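Long-range contacts in hypothetical protein Atu2684 (Agrobacterium tumefaciens, PDB 2AXO), which is of unknown function but carries a CXXC disulfide in a thioredoxin-like fold, consistent with a thiol-disulfide role: residues A55-A60 with Y114-I119; V46-S51 with P59-L64; D159-D164 with S224-V229. All blocks are in the same frame, centred on the assembly; numbering follows the deposited sequence.

Contact 1. Residues A55-A60 with Y114-I119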
# COMPACT_ATOMS: atom_id res chain seq x y z
N ALA A 55 -3.54 14.45 4.68
CA ALA A 55 -3.44 15.84 5.11
C ALA A 55 -2.24 16.64 4.60
O ALA A 55 -2.33 17.85 4.47
CB ALA A 55 -3.48 15.91 6.64
N SER A 56 -1.13 15.96 4.31
CA SER A 56 0.05 16.66 3.83
C SER A 56 0.12 16.69 2.31
O SER A 56 1.13 17.07 1.74
CB SER A 56 1.31 16.00 4.38
OG SER A 56 1.35 14.62 4.04
N CYS A 57 -0.97 16.29 1.65
CA CYS A 57 -0.99 16.26 0.20
C CYS A 57 -1.41 17.54 -0.52
O CYS A 57 -0.90 17.84 -1.60
CB CYS A 57 -1.86 15.09 -0.28
SG CYS A 57 -1.06 13.46 -0.10
N PRO A 58 -2.34 18.32 0.07
CA PRO A 58 -2.78 19.56 -0.59
C PRO A 58 -1.67 20.39 -1.23
O PRO A 58 -1.81 20.85 -2.37
CB PRO A 58 -3.51 20.29 0.53
CG PRO A 58 -4.16 19.15 1.27
CD PRO A 58 -3.02 18.15 1.37
N PRO A 59 -0.55 20.61 -0.52
CA PRO A 59 0.55 21.40 -1.09
C PRO A 59 1.03 20.82 -2.42
O PRO A 59 1.33 21.56 -3.37
CB PRO A 59 1.61 21.33 0.00
CG PRO A 59 0.80 21.27 1.25
CD PRO A 59 -0.27 20.28 0.89
N ALA A 60 1.12 19.49 -2.48
CA ALA A 60 1.57 18.80 -3.69
C ALA A 60 0.51 18.87 -4.79
O ALA A 60 0.84 18.91 -5.97
CB ALA A 60 1.87 17.34 -3.36
N TYR A 114 4.80 6.38 0.12
CA TYR A 114 4.33 7.50 0.93
C TYR A 114 3.58 8.47 0.03
O TYR A 114 3.64 8.35 -1.20
CB TYR A 114 5.51 8.23 1.59
CG TYR A 114 6.45 8.91 0.61
CD1 TYR A 114 7.54 8.24 0.07
CD2 TYR A 114 6.23 10.23 0.22
CE1 TYR A 114 8.40 8.87 -0.84
CE2 TYR A 114 7.07 10.87 -0.69
CZ TYR A 114 8.15 10.19 -1.22
OH TYR A 114 8.98 10.82 -2.12
N THR A 115 2.86 9.40 0.63
CA THR A 115 2.15 10.43 -0.13
C THR A 115 2.39 11.74 0.61
O THR A 115 2.46 11.76 1.83
CB THR A 115 0.61 10.18 -0.22
OG1 THR A 115 0.09 9.94 1.09
CG2 THR A 115 0.30 9.00 -1.13
N PRO A 116 2.55 12.84 -0.13
CA PRO A 116 2.53 12.91 -1.60
C PRO A 116 3.88 12.56 -2.21
O PRO A 116 4.92 13.06 -1.77
CB PRO A 116 2.12 14.36 -1.86
CG PRO A 116 2.79 15.08 -0.74
CD PRO A 116 2.54 14.20 0.45
N GLN A 117 3.86 11.71 -3.23
CA GLN A 117 5.07 11.29 -3.91
C GLN A 117 4.95 11.53 -5.40
O GLN A 117 3.97 11.11 -6.03
CB GLN A 117 5.33 9.80 -3.67
CG GLN A 117 6.53 9.27 -4.45
CD GLN A 117 6.73 7.78 -4.27
OE1 GLN A 117 5.87 6.98 -4.61
NE2 GLN A 117 7.89 7.40 -3.74
N ALA A 118 5.93 12.21 -5.98
CA ALA A 118 5.90 12.46 -7.40
C ALA A 118 6.97 11.62 -8.08
O ALA A 118 8.11 11.54 -7.61
CB ALA A 118 6.13 13.94 -7.69
N ILE A 119 6.58 10.96 -9.16
CA ILE A 119 7.50 10.13 -9.93
C ILE A 119 7.81 10.94 -11.19
O ILE A 119 6.90 11.38 -11.88
CB ILE A 119 6.85 8.77 -10.29
CG1 ILE A 119 6.43 8.03 -9.02
CG2 ILE A 119 7.81 7.93 -11.12
CD1 ILE A 119 7.58 7.69 -8.07
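The pyrrolidine ring of P116 has C57 SG standing over one face, where the sulfur lies about equally far from P116 N and CD, 3.7 Å from each. Round the rim of the ring, P116 CB meets the methyl of A60 at only 3.3 Å between the two CB atoms, tighter than an ordinary carbon contact, while P116 CD approaches the carbonyl oxygen S56 O at 3.4 Å. The phenol ring of Y114 takes no part in the contact with 55-60; Q117 CB lies over one of its faces, 3.6 Å above the plane and offset toward the rim, and its OH bonds to H125 ND1. With chi1 -75°, SG of C57 sits beside its own backbone N and opposite its carbonyl carbon, and it also touches T115 CB at 3.7 Å. T115 OG1, 3.9 Å from C57 SG, is hydrogen-bonded to W83 NE1. The peptide bond before P116 is cis, and C57 is joined to C54 in a CXXC disulfide. A cis-proline facing a CXXC disulfide is the hallmark of thioredoxin-fold active sites, and the arrangement is consistent with a redox role, which is not established. The site lies where the start of helix 58-70 abuts the loop leading into strand 117-120. P116 and A60 both lean on L48 of strand 45-50, and T115 O accepts a hydrogen bond from N111 ND2 of the second subunit, whose strand extends the sheet beside Y114.

Contact 2. Residues V46-S51 with P59-L64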
# COMPACT_ATOMS: atom_id res chain seq x y z
N VAL A 46 5.25 14.13 -14.88
CA VAL A 46 5.14 14.20 -13.42
C VAL A 46 3.89 13.45 -12.98
O VAL A 46 2.77 13.87 -13.26
CB VAL A 46 5.06 15.67 -12.93
CG1 VAL A 46 4.84 15.71 -11.42
CG2 VAL A 46 6.35 16.40 -13.29
N GLU A 47 4.09 12.34 -12.29
CA GLU A 47 3.00 11.52 -11.80
C GLU A 47 2.94 11.63 -10.29
O GLU A 47 3.83 11.16 -9.58
CB GLU A 47 3.22 10.06 -12.20
CG GLU A 47 3.10 9.84 -13.69
CD GLU A 47 3.45 8.43 -14.08
OE1 GLU A 47 4.65 8.08 -14.01
OE2 GLU A 47 2.53 7.68 -14.46
N LEU A 48 1.89 12.28 -9.80
CA LEU A 48 1.71 12.48 -8.38
C LEU A 48 0.76 11.48 -7.74
O LEU A 48 -0.36 11.28 -8.22
CB LEU A 48 1.17 13.90 -8.14
CG LEU A 48 0.71 14.26 -6.73
CD1 LEU A 48 1.92 14.43 -5.82
CD2 LEU A 48 -0.10 15.55 -6.79
N PHE A 49 1.21 10.85 -6.67
CA PHE A 49 0.37 9.91 -5.93
C PHE A 49 -0.06 10.70 -4.71
O PHE A 49 0.76 11.19 -3.94
CB PHE A 49 1.16 8.65 -5.57
CG PHE A 49 1.54 7.85 -6.78
CD1 PHE A 49 2.68 8.18 -7.52
CD2 PHE A 49 0.70 6.86 -7.27
CE1 PHE A 49 2.96 7.54 -8.73
CE2 PHE A 49 0.97 6.21 -8.47
CZ PHE A 49 2.10 6.55 -9.20
N THR A 50 -1.38 10.84 -4.57
CA THR A 50 -1.95 11.65 -3.51
C THR A 50 -3.28 11.05 -3.04
O THR A 50 -3.62 9.94 -3.42
CB THR A 50 -2.20 13.08 -4.06
OG1 THR A 50 -2.79 13.91 -3.05
CG2 THR A 50 -3.11 13.01 -5.28
N SER A 51 -4.00 11.80 -2.22
CA SER A 51 -5.31 11.36 -1.72
C SER A 51 -5.95 12.49 -0.93
O SER A 51 -5.26 13.29 -0.30
CB SER A 51 -5.18 10.13 -0.82
OG SER A 51 -6.44 9.79 -0.27
N PRO A 59 -0.55 20.61 -0.52
CA PRO A 59 0.55 21.40 -1.09
C PRO A 59 1.03 20.82 -2.42
O PRO A 59 1.33 21.56 -3.37
CB PRO A 59 1.61 21.33 0.00
CG PRO A 59 0.80 21.27 1.25
CD PRO A 59 -0.27 20.28 0.89
N ALA A 60 1.12 19.49 -2.48
CA ALA A 60 1.57 18.80 -3.69
C ALA A 60 0.51 18.87 -4.79
O ALA A 60 0.84 18.91 -5.97
CB ALA A 60 1.87 17.34 -3.36
N ASP A 61 -0.75 18.89 -4.38
CA ASP A 61 -1.85 18.97 -5.33
C ASP A 61 -1.81 20.33 -6.01
O ASP A 61 -2.06 20.44 -7.21
CB ASP A 61 -3.19 18.80 -4.61
CG ASP A 61 -3.32 17.46 -3.93
OD1 ASP A 61 -2.89 16.45 -4.52
OD2 ASP A 61 -3.86 17.42 -2.80
N GLU A 62 -1.49 21.36 -5.24
CA GLU A 62 -1.40 22.72 -5.77
C GLU A 62 -0.23 22.80 -6.73
O GLU A 62 -0.34 23.38 -7.81
CB GLU A 62 -1.19 23.73 -4.63
CG GLU A 62 -0.99 25.17 -5.11
CD GLU A 62 -0.47 26.09 -4.02
OE1 GLU A 62 -1.17 26.28 -3.00
OE2 GLU A 62 0.65 26.63 -4.17
N ALA A 63 0.89 22.20 -6.34
CA ALA A 63 2.08 22.19 -7.16
C ALA A 63 1.74 21.64 -8.54
O ALA A 63 2.05 22.26 -9.57
CB ALA A 63 3.16 21.32 -6.51
N LEU A 64 1.09 20.48 -8.57
CA LEU A 64 0.73 19.85 -9.84
C LEU A 64 -0.21 20.74 -10.66
O LEU A 64 -0.03 20.88 -11.87
CB LEU A 64 0.06 18.50 -9.59
CG LEU A 64 -0.29 17.68 -10.84
CD1 LEU A 64 0.99 17.23 -11.55
CD2 LEU A 64 -1.11 16.47 -10.42
O HOH W 1 -5.44 16.11 -0.95
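L48 is the hub of the tight part of this contact, with its two methyls splayed over the inner surface of helix 58-70. CD1 lies 3.8 Å from A60 CB, while CD2 reaches the carbonyl oxygen A60 O at 3.6 Å and also packs against L64 CD2. CG of L48 stands opposite its backbone N (chi1 171°), which carries the branched end out from the strand against A60 and L64. One turn on, L64 and V46 run past each other in opposite directions and meet more loosely, CG1 of V46 being 4.1 Å from CD1 of L64. At the other end of the strand the chemistry turns polar. L48 CD2 links the two parts, since it also lies 3.7 Å from D61 OD1. T50 OG1 donates a hydrogen bond to D61 OD1 (2.9 Å), which accepts it through its syn lone pair, on the side of OD2, and T50 CB and CG2 also border OD1. The more solvent-accessible side is at D61, which is partly exposed; its OD2 takes a 2.8 Å bond from a water that also donates to S51 O at 2.9 Å. The carboxylate is thus held by a hydroxyl at one oxygen and by a water at the other, tying the first turn of the helix to the strand's end. Strand and helix run nearly antiparallel, at 155°, as the first two elements of a beta-alpha-beta crossover. It closes with strand 74-79, which pairs with the backbone of V46 and L48, while the opposite face of strand 45-50 is covered at F49 by helix 95-107.

Contact 3. Residues D159-D164 with S224-V229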
# COMPACT_ATOMS: atom_id res chain seq x y z
N ASP A 159 -14.25 9.83 -34.85
CA ASP A 159 -14.88 8.97 -33.85
C ASP A 159 -13.87 7.94 -33.33
O ASP A 159 -14.24 6.91 -32.78
CB ASP A 159 -16.08 8.25 -34.47
CG ASP A 159 -15.72 7.49 -35.73
OD1 ASP A 159 -16.64 6.93 -36.38
OD2 ASP A 159 -14.52 7.44 -36.07
N GLU A 160 -12.59 8.25 -33.52
CA GLU A 160 -11.52 7.37 -33.07
C GLU A 160 -10.37 8.19 -32.50
O GLU A 160 -10.32 9.40 -32.68
CB GLU A 160 -11.01 6.53 -34.24
CG GLU A 160 -12.10 5.80 -35.00
CD GLU A 160 -11.57 5.13 -36.25
OE1 GLU A 160 -10.77 4.17 -36.12
OE2 GLU A 160 -11.95 5.57 -37.36
N VAL A 161 -9.45 7.53 -31.81
CA VAL A 161 -8.29 8.20 -31.25
C VAL A 161 -7.05 7.67 -31.96
O VAL A 161 -6.86 6.46 -32.10
CB VAL A 161 -8.14 7.95 -29.73
CG1 VAL A 161 -6.78 8.46 -29.25
CG2 VAL A 161 -9.25 8.64 -28.98
N GLU A 162 -6.22 8.60 -32.43
CA GLU A 162 -5.00 8.24 -33.13
C GLU A 162 -3.77 8.67 -32.36
O GLU A 162 -3.62 9.84 -32.00
CB GLU A 162 -5.00 8.88 -34.52
CG GLU A 162 -3.82 8.49 -35.40
CD GLU A 162 -3.99 8.96 -36.83
OE1 GLU A 162 -5.01 8.60 -37.45
OE2 GLU A 162 -3.10 9.69 -37.33
N ILE A 163 -2.89 7.71 -32.10
CA ILE A 163 -1.65 7.95 -31.39
C ILE A 163 -0.50 7.67 -32.33
O ILE A 163 -0.38 6.57 -32.86
CB ILE A 163 -1.50 7.02 -30.18
CG1 ILE A 163 -2.64 7.26 -29.20
CG2 ILE A 163 -0.14 7.24 -29.52
CD1 ILE A 163 -2.62 6.32 -28.00
N ASP A 164 0.33 8.68 -32.55
CA ASP A 164 1.49 8.58 -33.44
C ASP A 164 2.78 8.57 -32.63
O ASP A 164 3.05 9.48 -31.85
CB ASP A 164 1.50 9.76 -34.41
CG ASP A 164 0.98 9.38 -35.78
OD1 ASP A 164 -0.06 8.69 -35.86
OD2 ASP A 164 1.60 9.80 -36.78
N SER A 224 -15.17 3.78 -28.14
CA SER A 224 -15.24 3.56 -26.70
C SER A 224 -14.14 4.34 -25.99
O SER A 224 -14.31 4.80 -24.86
CB SER A 224 -15.10 2.07 -26.38
OG SER A 224 -13.90 1.55 -26.93
N VAL A 225 -13.00 4.50 -26.66
CA VAL A 225 -11.89 5.24 -26.08
C VAL A 225 -12.17 6.74 -26.20
O VAL A 225 -11.91 7.50 -25.27
CB VAL A 225 -10.57 4.90 -26.79
CG1 VAL A 225 -9.44 5.78 -26.26
CG2 VAL A 225 -10.23 3.43 -26.56
N VAL A 226 -12.69 7.15 -27.35
CA VAL A 226 -13.02 8.55 -27.56
C VAL A 226 -13.91 9.03 -26.42
O VAL A 226 -13.68 10.09 -25.85
CB VAL A 226 -13.76 8.75 -28.90
CG1 VAL A 226 -14.21 10.20 -29.03
CG2 VAL A 226 -12.86 8.37 -30.06
N ALA A 227 -14.93 8.24 -26.10
CA ALA A 227 -15.85 8.59 -25.03
C ALA A 227 -15.12 8.78 -23.70
O ALA A 227 -15.44 9.69 -22.94
CB ALA A 227 -16.92 7.50 -24.89
N LYS A 228 -14.15 7.92 -23.42
CA LYS A 228 -13.40 8.04 -22.17
C LYS A 228 -12.53 9.29 -22.14
O LYS A 228 -12.50 9.99 -21.13
CB LYS A 228 -12.54 6.79 -21.93
CG LYS A 228 -13.35 5.51 -21.83
CD LYS A 228 -12.65 4.45 -21.02
CE LYS A 228 -11.35 4.00 -21.66
NZ LYS A 228 -10.66 3.05 -20.74
N VAL A 229 -11.83 9.57 -23.23
CA VAL A 229 -10.98 10.76 -23.25
C VAL A 229 -11.86 12.00 -23.07
O VAL A 229 -11.46 12.96 -22.40
CB VAL A 229 -10.19 10.87 -24.57
CG1 VAL A 229 -9.27 12.07 -24.52
CG2 VAL A 229 -9.39 9.59 -24.82
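This is an apolar helix-on-sheet contact: the short helix 223-229 packs on one face of a three-stranded antiparallel sheet, near the start of strand 161-165, and also touches the four-stranded antiparallel sheet at Y178 and C234. Strand 161-165 is the middle strand of the three, flanked by 152-156 and by 217-221, and the chain passes from the latter directly into the helix. The axes of strand and helix are almost perpendicular (86°) and 9.3 Å apart; at this angle a single strand residue, V161, faces the helix and meets three of its valines, through CG2 alone. This methyl packs against V226 CG2 at 3.8 Å, against V225 CG1 at 4.0 Å and, less closely, against V229 CG2 at 4.3 Å. V225 crosses it at about a right angle, whereas V226 slides past it in the opposite direction. F156 of the adjoining strand also touches V161, V226 and V229, and Y178 of strand 172-186 packs on V225 and V229, extending the apolar patch. Toward the start of the strand the contact opens to the surface: the side chains of D159 and E160 set off away from the helix, leaving their backbone to face it. There V226 CG2, opposite its own carbonyl carbon, presses on the incoming chain, 3.4 Å from D159 O and 3.4 Å from E160 CA.

Overall arrangement
Contacts 1 and 2 are neighbours, their centres about 5 Å apart; they share P59 and A60 of helix 58-70 and meet adjacent strands of one mixed sheet, joined by backbone bonds such as I119 N to E47 O. Both are buried, but contact 1 adds sulfur and a cis-proline at the disulfide and borders the second subunit, whereas contact 2 combines a leucine core with a carboxylate, hydroxyl and water. Contact 3 lies on the far side of the chain's centre, about 31 and 26 Å, centre to centre, from contacts 1 and 2. Only partly buried, it relies on valine methyls against one another and against backbone, and shares no helix or sheet with them.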